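Local coordinates for WGR domain-containing protein (Bacteroides fragilis, PDB 2RA8) that is of unknown function but joins an N-terminal WGR domain, a fold often met in nucleic-acid-binding proteins, to a leucine-rich-repeat domain that may mediate protein interactions, at residues N95-D98 / K99-K102; G147-F151 / E152-I156; S165-L168 / D169-L173; D321-K324 / K325-Q328. One frame throughout, in Å; residues are numbered along the deposited sequence.

All four contacts are local, between residues a few positions apart, and all lie in the leucine-rich-repeat domain with its long parallel sheet. Contact 1 lies on a short helix near one end of that sheet and contact 3 where another short helix runs into a loop; their centres are about 18 Å apart and both pack on helix 125-132. Contact 2, in the loop after strand 143-146, has its centre about 20 Å from that of contact 1 and about 24 Å from that of contact 3. Contact 4 lies near the other end, its centre about 51 Å from that of contact 1, on helix 321-330. Contacts 2 and 4, with centres about 35 Å apart, both touch the second subunit.

Contact 1 of 4, residues N95-D98 / K99-K102; sequences NLMD and KILK
Lys99 N meets Asn95 O at 3.2 Å in the first turn of helix 96-102, where Lys99, Asp98 and Met97 make most of the contact. The same carbonyl takes Asp98 N, so two amides of the first turn share one acceptor. Asn95 is the N-cap: its OD1 accepts from Asp98 N at 2.9 Å, with the donor tilted 18° from the side-chain amide plane. The Lys99 side chain bends at chi2 and chi3 and leads away from the turn, carrying NZ to a salt bridge with Glu89 and a hydrogen bond to Ala84 O. Asp98 is exposed, and its carbonyl accepts a weak bond from Lys102 N. On the buried side, the selenomethionine Met97 folds back so that its CE meets Ile100 CD1 at 3.4 Å, tighter than usual for two carbons. The same Ile100 methyl, CD1, lies 4.1 Å from Leu96 CG. Backbone bonds Ile100 N to Leu96 O and Leu101 N to Met97 O continue the helix. Its apolar side is wedged among neighbours: Leu96 and Met97 rest on Ile127 of helix 125-132, Leu96 and Ile100 on Tyr83 of strand 80-83, and Ile100 and Leu101 on Phe138 of helix 135-138.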
loop_
_atom_site.group_PDB
_atom_site.type_symbol
_atom_site.label_atom_id
_atom_site.label_comp_id
_atom_site.label_asym_id
_atom_site.label_seq_id
_atom_site.Cartn_x
_atom_site.Cartn_y
_atom_site.Cartn_z
ATOM N N ASN A 95 -17.675 15.766 -16.963
ATOM C CA ASN A 95 -18.019 14.445 -17.479
ATOM C C ASN A 95 -16.735 13.710 -17.830
ATOM O O ASN A 95 -15.979 14.167 -18.679
ATOM C CB ASN A 95 -18.905 14.624 -18.728
ATOM C CG ASN A 95 -19.157 13.329 -19.465
ATOM O OD1 ASN A 95 -18.234 12.727 -20.017
ATOM N ND2 ASN A 95 -20.413 12.892 -19.485
ATOM N N LEU A 96 -16.487 12.568 -17.189
ATOM C CA LEU A 96 -15.264 11.796 -17.431
ATOM C C LEU A 96 -14.992 11.512 -18.878
ATOM O O LEU A 96 -13.860 11.634 -19.344
ATOM C CB LEU A 96 -15.297 10.459 -16.666
ATOM C CG LEU A 96 -14.054 9.564 -16.829
ATOM C CD1 LEU A 96 -12.810 10.316 -16.353
ATOM C CD2 LEU A 96 -14.229 8.271 -16.044
HETATM N N MSE A 97 -16.019 11.109 -19.610
HETATM C CA MSE A 97 -15.842 10.807 -21.025
HETATM C C MSE A 97 -15.352 12.000 -21.790
HETATM O O MSE A 97 -14.655 11.856 -22.797
HETATM C CB MSE A 97 -17.146 10.315 -21.625
HETATM C CG MSE A 97 -17.271 8.814 -21.610
HETATM SE SE MSE A 97 -16.128 8.047 -22.962
HETATM C CE MSE A 97 -14.902 7.014 -21.894
ATOM N N ASP A 98 -15.705 13.196 -21.320
ATOM C CA ASP A 98 -15.258 14.414 -21.983
ATOM C C ASP A 98 -13.798 14.656 -21.693
ATOM O O ASP A 98 -13.079 15.196 -22.538
ATOM C CB ASP A 98 -16.080 15.627 -21.530
ATOM C CG ASP A 98 -17.497 15.609 -22.074
ATOM O OD1 ASP A 98 -17.680 15.227 -23.253
ATOM O OD2 ASP A 98 -18.427 15.989 -21.332
ATOM N N LYS A 99 -13.345 14.266 -20.498
ATOM C CA LYS A 99 -11.937 14.428 -20.130
ATOM C C LYS A 99 -11.084 13.554 -21.006
ATOM O O LYS A 99 -9.998 13.947 -21.425
ATOM C CB LYS A 99 -11.681 14.034 -18.666
ATOM C CG LYS A 99 -11.977 15.128 -17.654
ATOM C CD LYS A 99 -10.871 15.232 -16.594
ATOM C CE LYS A 99 -10.842 14.037 -15.656
ATOM N NZ LYS A 99 -9.785 14.193 -14.611
ATOM N N ILE A 100 -11.574 12.352 -21.287
ATOM C CA ILE A 100 -10.847 11.407 -22.124
ATOM C C ILE A 100 -10.875 11.842 -23.571
ATOM O O ILE A 100 -9.825 12.014 -24.191
ATOM C CB ILE A 100 -11.448 9.992 -22.006
ATOM C CG1 ILE A 100 -11.500 9.578 -20.532
ATOM C CG2 ILE A 100 -10.617 9.000 -22.814
ATOM C CD1 ILE A 100 -12.263 8.301 -20.273
ATOM N N LEU A 101 -12.078 12.027 -24.113
ATOM C CA LEU A 101 -12.246 12.445 -25.506
ATOM C C LEU A 101 -11.541 13.751 -25.823
ATOM O O LEU A 101 -11.227 14.024 -26.982
ATOM C CB LEU A 101 -13.735 12.581 -25.848
ATOM C CG LEU A 101 -14.603 11.312 -25.909
ATOM C CD1 LEU A 101 -16.065 11.710 -26.013
ATOM C CD2 LEU A 101 -14.204 10.435 -27.103
ATOM N N LYS A 102 -11.289 14.561 -24.794
ATOM C CA LYS A 102 -10.611 15.846 -24.962
ATOM C C LYS A 102 -9.099 15.771 -25.052
ATOM O O LYS A 102 -8.487 16.445 -25.882
ATOM C CB LYS A 102 -10.981 16.800 -23.808
ATOM C CG LYS A 102 -10.088 18.043 -23.704
ATOM C CD LYS A 102 -8.888 17.818 -22.783
ATOM C CE LYS A 102 -7.681 18.672 -23.181
ATOM N NZ LYS A 102 -7.928 20.142 -23.157
#

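Contact 2 of 4, residues G147-F151 / E152-I156; sequences GDIDF and EEQEI
This is a surface contact of the leucine-rich-repeat domain, in the loop between strand 143-146 and helix 165-169, where the chain makes an inverse gamma turn and then a second, wider one. Asp148 centres the first, closed by Ile149 N donating to Gly147 O, and its carboxylate forms a salt bridge with Lys82. The second is held from both directions. Gln154 N donates to Asp150 O over 3.1 Å in a nearly straight bond (172°), and Glu153 N adds a weak bond to the same oxygen. In return Glu153 reaches across with an extended chain, its CG beside its own backbone N (chi1 -62°), which brings OE1 to Asp150 N. Ile149 CG2 packs at 3.8 Å against Glu153 CB, the side chains crossing at about a right angle. Two waters bridge the two halves of the loop: one donates to Ile149 O and Gln154 O, each at 2.7 Å, the other lies between Asp148 O and Glu153 OE2. Phe151 runs alongside Glu155, with CE1 3.2 Å from OE2. Tyr29 OH of the second subunit is hydrogen-bonded to Glu153 O. The Asp150 N to Glu153 OE1 bond, 2.8 Å long, uses the anti lone pair of the carboxylate oxygen.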
loop_
_atom_site.group_PDB
_atom_site.type_symbol
_atom_site.label_atom_id
_atom_site.label_comp_id
_atom_site.label_asym_id
_atom_site.label_seq_id
_atom_site.Cartn_x
_atom_site.Cartn_y
_atom_site.Cartn_z
ATOM N N GLY A 147 -11.879 -0.096 -14.495
ATOM C CA GLY A 147 -12.333 -0.181 -13.115
ATOM C C GLY A 147 -11.274 -0.040 -12.029
ATOM O O GLY A 147 -11.376 -0.663 -10.976
ATOM N N ASP A 148 -10.257 0.782 -12.271
ATOM C CA ASP A 148 -9.203 0.963 -11.286
ATOM C C ASP A 148 -9.716 1.870 -10.191
ATOM O O ASP A 148 -9.344 3.044 -10.099
ATOM C CB ASP A 148 -7.960 1.542 -11.950
ATOM C CG ASP A 148 -6.772 1.630 -11.004
ATOM O OD1 ASP A 148 -6.721 0.855 -10.031
ATOM O OD2 ASP A 148 -5.879 2.464 -11.252
ATOM N N ILE A 149 -10.589 1.291 -9.371
ATOM C CA ILE A 149 -11.249 1.955 -8.247
ATOM C C ILE A 149 -10.714 1.401 -6.944
ATOM O O ILE A 149 -10.903 0.220 -6.648
ATOM C CB ILE A 149 -12.769 1.669 -8.252
ATOM C CG1 ILE A 149 -13.333 1.795 -9.669
ATOM C CG2 ILE A 149 -13.469 2.574 -7.239
ATOM C CD1 ILE A 149 -13.077 3.108 -10.327
ATOM N N ASP A 150 -10.074 2.250 -6.150
ATOM C CA ASP A 150 -9.509 1.830 -4.870
ATOM C C ASP A 150 -10.523 1.659 -3.767
ATOM O O ASP A 150 -11.627 2.199 -3.825
ATOM C CB ASP A 150 -8.437 2.826 -4.416
ATOM C CG ASP A 150 -7.104 2.610 -5.113
ATOM O OD1 ASP A 150 -7.078 2.544 -6.361
ATOM O OD2 ASP A 150 -6.078 2.505 -4.408
ATOM N N PHE A 151 -10.126 0.904 -2.746
ATOM C CA PHE A 151 -10.963 0.614 -1.581
ATOM C C PHE A 151 -11.599 1.855 -0.993
ATOM O O PHE A 151 -12.795 1.862 -0.715
ATOM C CB PHE A 151 -10.121 -0.080 -0.500
ATOM C CG PHE A 151 -10.926 -0.689 0.611
ATOM C CD1 PHE A 151 -11.616 -1.881 0.417
ATOM C CD2 PHE A 151 -10.975 -0.085 1.862
ATOM C CE1 PHE A 151 -12.336 -2.457 1.455
ATOM C CE2 PHE A 151 -11.696 -0.660 2.901
ATOM C CZ PHE A 151 -12.373 -1.844 2.695
ATOM N N GLU A 152 -10.800 2.907 -0.805
ATOM C CA GLU A 152 -11.278 4.169 -0.230
ATOM C C GLU A 152 -12.352 4.857 -1.024
ATOM O O GLU A 152 -13.231 5.520 -0.464
ATOM C CB GLU A 152 -10.127 5.155 -0.061
ATOM C CG GLU A 152 -9.492 5.161 1.309
ATOM C CD GLU A 152 -8.686 6.422 1.546
ATOM O OE1 GLU A 152 -7.729 6.669 0.782
ATOM O OE2 GLU A 152 -9.014 7.173 2.490
ATOM N N GLU A 153 -12.274 4.731 -2.343
ATOM C CA GLU A 153 -13.255 5.346 -3.221
ATOM C C GLU A 153 -14.564 4.604 -3.080
ATOM O O GLU A 153 -15.624 5.212 -2.912
ATOM C CB GLU A 153 -12.741 5.311 -4.668
ATOM C CG GLU A 153 -11.439 6.110 -4.862
ATOM C CD GLU A 153 -10.900 6.046 -6.283
ATOM O OE1 GLU A 153 -10.376 4.986 -6.680
ATOM O OE2 GLU A 153 -11.000 7.057 -7.004
ATOM N N GLN A 154 -14.486 3.278 -3.140
ATOM C CA GLN A 154 -15.644 2.411 -2.984
ATOM C C GLN A 154 -15.162 0.969 -3.071
ATOM O O GLN A 154 -14.331 0.628 -3.913
ATOM C CB GLN A 154 -16.719 2.744 -4.054
ATOM C CG GLN A 154 -16.975 1.686 -5.110
ATOM C CD GLN A 154 -17.918 2.162 -6.213
ATOM O OE1 GLN A 154 -17.747 1.804 -7.385
ATOM N NE2 GLN A 154 -18.922 2.955 -5.844
ATOM N N GLU A 155 -15.662 0.122 -2.179
ATOM C CA GLU A 155 -15.267 -1.283 -2.151
ATOM C C GLU A 155 -15.566 -1.983 -3.447
ATOM O O GLU A 155 -16.533 -1.668 -4.135
ATOM C CB GLU A 155 -15.963 -2.024 -1.015
ATOM C CG GLU A 155 -15.524 -1.603 0.374
ATOM C CD GLU A 155 -15.868 -2.654 1.410
ATOM O OE1 GLU A 155 -16.748 -2.402 2.260
ATOM O OE2 GLU A 155 -15.257 -3.743 1.361
ATOM N N ILE A 156 -14.734 -2.963 -3.767
ATOM C CA ILE A 156 -14.866 -3.708 -5.011
ATOM C C ILE A 156 -16.263 -4.245 -5.250
ATOM O O ILE A 156 -16.737 -4.265 -6.389
ATOM C CB ILE A 156 -13.808 -4.848 -5.058
ATOM C CG1 ILE A 156 -13.640 -5.354 -6.501
ATOM C CG2 ILE A 156 -14.218 -5.985 -4.122
ATOM C CD1 ILE A 156 -12.417 -6.224 -6.699
HETATM O O HOH W 1 -10.295 5.865 -9.645
HETATM O O HOH W 2 -12.551 -1.143 -4.985
#

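Contact 3 of 4, residues S165-L168 / D169-L173; sequences SPVL and DAMPL
Asp169 N donates to Ser165 O over 3.0 Å, closing a helical turn over which the carboxylate of the same aspartate also lies. With CG beside the backbone N (chi1 -66°), the group folds back over the carbonyl of Ser165: Asp169 CG comes within 2.9 Å of Ser165 O, and both carboxylate oxygens face that acceptor without bonding to it. This crowding of oxygens is probably offset by partners beyond the turn, since Asp169 OD2 forms a salt bridge with Lys190 and OD1 one with Arg192. Lys190 also bonds to Ser165 OG, which stands 3.8 Å from Asp169 OD2, so one ammonium group joins the two ends of the turn. Beyond it the pattern slackens. Ala170 N divides weak bonds between Pro166 O and Val167 O, and Met171 N donates to Leu168 O at 3.2 Å from well above the carbonyl plane, 71° out of it. Across the buried side, Val167 and the selenomethionine Met171 run side by side in the same direction, with CG1 of Val167 3.5 Å from CE of Met171, closer than carbons usually stand. Both rest on Ile131 of helix 125-132, and Leu168 packs on Leu174 and Ile187. The whole is a short helix giving way to the loop that leads into strand 176-180, a strand-helix-strand connection of the leucine-rich-repeat fold.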
loop_
_atom_site.group_PDB
_atom_site.type_symbol
_atom_site.label_atom_id
_atom_site.label_comp_id
_atom_site.label_asym_id
_atom_site.label_seq_id
_atom_site.Cartn_x
_atom_site.Cartn_y
_atom_site.Cartn_z
ATOM N N SER A 165 -18.760 -5.964 -23.766
ATOM C CA SER A 165 -18.456 -6.575 -25.059
ATOM C C SER A 165 -18.373 -5.542 -26.169
ATOM O O SER A 165 -17.537 -5.656 -27.071
ATOM C CB SER A 165 -19.493 -7.635 -25.421
ATOM O OG SER A 165 -19.151 -8.273 -26.645
ATOM N N PRO A 166 -19.235 -4.513 -26.136
ATOM C CA PRO A 166 -19.153 -3.513 -27.208
ATOM C C PRO A 166 -17.895 -2.679 -27.142
ATOM O O PRO A 166 -17.395 -2.207 -28.169
ATOM C CB PRO A 166 -20.410 -2.674 -26.998
ATOM C CG PRO A 166 -21.377 -3.667 -26.430
ATOM C CD PRO A 166 -20.514 -4.389 -25.414
ATOM N N VAL A 167 -17.382 -2.485 -25.929
ATOM C CA VAL A 167 -16.163 -1.711 -25.726
ATOM C C VAL A 167 -14.987 -2.502 -26.234
ATOM O O VAL A 167 -14.106 -1.955 -26.897
ATOM C CB VAL A 167 -15.958 -1.369 -24.229
ATOM C CG1 VAL A 167 -14.590 -0.739 -24.012
ATOM C CG2 VAL A 167 -17.049 -0.405 -23.774
ATOM N N LEU A 168 -14.965 -3.797 -25.941
ATOM C CA LEU A 168 -13.885 -4.644 -26.411
ATOM C C LEU A 168 -13.939 -4.738 -27.930
ATOM O O LEU A 168 -12.902 -4.850 -28.585
ATOM C CB LEU A 168 -13.985 -6.046 -25.786
ATOM C CG LEU A 168 -13.931 -6.088 -24.242
ATOM C CD1 LEU A 168 -14.039 -7.527 -23.776
ATOM C CD2 LEU A 168 -12.635 -5.462 -23.727
ATOM N N ASP A 169 -15.142 -4.679 -28.502
ATOM C CA ASP A 169 -15.282 -4.750 -29.961
ATOM C C ASP A 169 -14.735 -3.509 -30.633
ATOM O O ASP A 169 -14.275 -3.575 -31.771
ATOM C CB ASP A 169 -16.753 -4.935 -30.376
ATOM C CG ASP A 169 -17.329 -6.281 -29.939
ATOM O OD1 ASP A 169 -16.549 -7.191 -29.576
ATOM O OD2 ASP A 169 -18.571 -6.427 -29.969
ATOM N N ALA A 170 -14.792 -2.375 -29.935
ATOM C CA ALA A 170 -14.279 -1.101 -30.453
ATOM C C ALA A 170 -12.753 -0.975 -30.305
ATOM O O ALA A 170 -12.148 -0.016 -30.784
ATOM C CB ALA A 170 -14.975 0.076 -29.735
HETATM N N MSE A 171 -12.127 -1.948 -29.651
HETATM C CA MSE A 171 -10.680 -1.936 -29.464
HETATM C C MSE A 171 -10.120 -3.234 -29.958
HETATM O O MSE A 171 -9.714 -4.090 -29.180
HETATM C CB MSE A 171 -10.350 -1.749 -27.980
HETATM C CG MSE A 171 -10.856 -0.429 -27.453
HETATM SE SE MSE A 171 -10.190 -0.044 -25.642
HETATM C CE MSE A 171 -11.700 0.918 -24.966
ATOM N N PRO A 172 -10.080 -3.410 -31.286
ATOM C CA PRO A 172 -9.562 -4.655 -31.860
ATOM C C PRO A 172 -8.086 -4.928 -31.681
ATOM O O PRO A 172 -7.637 -6.053 -31.892
ATOM C CB PRO A 172 -9.972 -4.552 -33.330
ATOM C CG PRO A 172 -9.920 -3.066 -33.596
ATOM C CD PRO A 172 -10.534 -2.474 -32.333
ATOM N N LEU A 173 -7.323 -3.911 -31.283
ATOM C CA LEU A 173 -5.882 -4.074 -31.091
ATOM C C LEU A 173 -5.479 -4.397 -29.664
ATOM O O LEU A 173 -4.298 -4.609 -29.380
ATOM C CB LEU A 173 -5.142 -2.813 -31.574
ATOM C CG LEU A 173 -4.475 -2.826 -32.969
ATOM C CD1 LEU A 173 -5.295 -3.627 -33.966
ATOM C CD2 LEU A 173 -4.281 -1.383 -33.448
#

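Contact 4 of 4, residues D321-K324 / K325-Q328; sequences DEMK and KELQ
Backbone hydrogen bonds of the i to i+4 kind join Asp321 to Lys325, Glu322 to Glu326, Met323 to Leu327 and Lys324 to Gln328; the Leu327 N to Met323 O bond is the shortest, at 2.8 Å. Lys324 O has a second, weak donor, the amide NE2 of Gln328 at 2.8 Å. The Gln328 side chain bends at chi2 (82°) and so turns its end back over the turn it has just left. Apolar packing follows the buried side, where the selenomethionine Met323 and Leu327 touch: Met323 CG meets Leu327 CD1 at 3.8 Å and Met323 SE lies 3.9 Å from Leu327 CG. Leu327 goes on to Leu319 and Ile335, and Met323 to Ala296 and Leu300 of helix 293-300. The Lys325 chain also lies against a carbonyl, its CG 2.9 Å from Asp321 O. Of the charged groups, Glu326 OE2 forms a salt bridge with Arg297 of the neighbouring helix 293-300. At the subunit interface, Asp321 N bonds to OD2 of Asp321 of the second subunit, while Lys324 and Gln328 pack on Glu342 of that subunit. Helix 321-330 is the crossover helix of a beta-alpha-beta unit between strands 311-313 and 334-336, at the C-terminal end of the parallel sheet of this chain.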
loop_
_atom_site.group_PDB
_atom_site.type_symbol
_atom_site.label_atom_id
_atom_site.label_comp_id
_atom_site.label_asym_id
_atom_site.label_seq_id
_atom_site.Cartn_x
_atom_site.Cartn_y
_atom_site.Cartn_z
ATOM N N ASP A 321 4.995 -22.598 8.830
ATOM C CA ASP A 321 6.394 -22.387 8.491
ATOM C C ASP A 321 7.084 -23.676 8.129
ATOM O O ASP A 321 7.975 -23.691 7.283
ATOM C CB ASP A 321 7.165 -21.686 9.622
ATOM C CG ASP A 321 6.689 -22.082 11.001
ATOM O OD1 ASP A 321 6.329 -23.262 11.206
ATOM O OD2 ASP A 321 6.697 -21.204 11.891
ATOM N N GLU A 322 6.673 -24.774 8.748
ATOM C CA GLU A 322 7.290 -26.060 8.455
ATOM C C GLU A 322 7.016 -26.472 7.024
ATOM O O GLU A 322 7.898 -27.012 6.348
ATOM C CB GLU A 322 6.776 -27.120 9.428
ATOM C CG GLU A 322 6.900 -26.685 10.888
ATOM C CD GLU A 322 6.604 -27.801 11.873
ATOM O OE1 GLU A 322 5.522 -28.419 11.772
ATOM O OE2 GLU A 322 7.455 -28.055 12.754
HETATM N N MSE A 323 5.798 -26.210 6.550
HETATM C CA MSE A 323 5.422 -26.548 5.175
HETATM C C MSE A 323 6.144 -25.655 4.190
HETATM O O MSE A 323 6.570 -26.106 3.115
HETATM C CB MSE A 323 3.903 -26.414 4.982
HETATM C CG MSE A 323 3.439 -26.604 3.540
HETATM SE SE MSE A 323 3.978 -28.301 2.753
HETATM C CE MSE A 323 2.559 -29.407 3.470
ATOM N N LYS A 324 6.292 -24.380 4.541
ATOM C CA LYS A 324 6.998 -23.446 3.676
ATOM C C LYS A 324 8.454 -23.843 3.551
ATOM O O LYS A 324 9.044 -23.711 2.478
ATOM C CB LYS A 324 6.866 -22.002 4.201
ATOM C CG LYS A 324 5.485 -21.381 3.948
ATOM C CD LYS A 324 5.395 -19.931 4.431
ATOM C CE LYS A 324 5.328 -19.861 5.951
ATOM N NZ LYS A 324 5.304 -18.458 6.456
ATOM N N LYS A 325 9.044 -24.356 4.631
ATOM C CA LYS A 325 10.439 -24.797 4.582
ATOM C C LYS A 325 10.538 -25.968 3.631
ATOM O O LYS A 325 11.429 -26.022 2.786
ATOM C CB LYS A 325 10.925 -25.266 5.958
ATOM C CG LYS A 325 10.866 -24.232 7.068
ATOM C CD LYS A 325 11.924 -23.150 6.923
ATOM C CE LYS A 325 11.864 -22.189 8.109
ATOM N NZ LYS A 325 12.946 -21.168 8.089
ATOM N N GLU A 326 9.611 -26.914 3.775
ATOM C CA GLU A 326 9.583 -28.112 2.937
ATOM C C GLU A 326 9.423 -27.747 1.493
ATOM O O GLU A 326 10.141 -28.252 0.630
ATOM C CB GLU A 326 8.428 -29.027 3.342
ATOM C CG GLU A 326 8.676 -30.495 3.014
ATOM C CD GLU A 326 7.511 -31.391 3.392
ATOM O OE1 GLU A 326 6.874 -31.130 4.434
ATOM O OE2 GLU A 326 7.239 -32.364 2.657
ATOM N N LEU A 327 8.472 -26.863 1.220
ATOM C CA LEU A 327 8.220 -26.410 -0.143
ATOM C C LEU A 327 9.446 -25.755 -0.707
ATOM O O LEU A 327 9.816 -25.986 -1.859
ATOM C CB LEU A 327 7.065 -25.407 -0.166
ATOM C CG LEU A 327 5.682 -25.987 0.113
ATOM C CD1 LEU A 327 4.713 -24.864 0.413
ATOM C CD2 LEU A 327 5.224 -26.810 -1.086
ATOM N N GLN A 328 10.090 -24.931 0.112
ATOM C CA GLN A 328 11.294 -24.216 -0.294
ATOM C C GLN A 328 12.382 -25.176 -0.735
ATOM O O GLN A 328 12.973 -25.017 -1.806
ATOM C CB GLN A 328 11.819 -23.378 0.878
ATOM C CG GLN A 328 12.119 -21.912 0.567
ATOM C CD GLN A 328 10.881 -21.036 0.597
ATOM O OE1 GLN A 328 10.971 -19.813 0.497
ATOM N NE2 GLN A 328 9.717 -21.659 0.734
#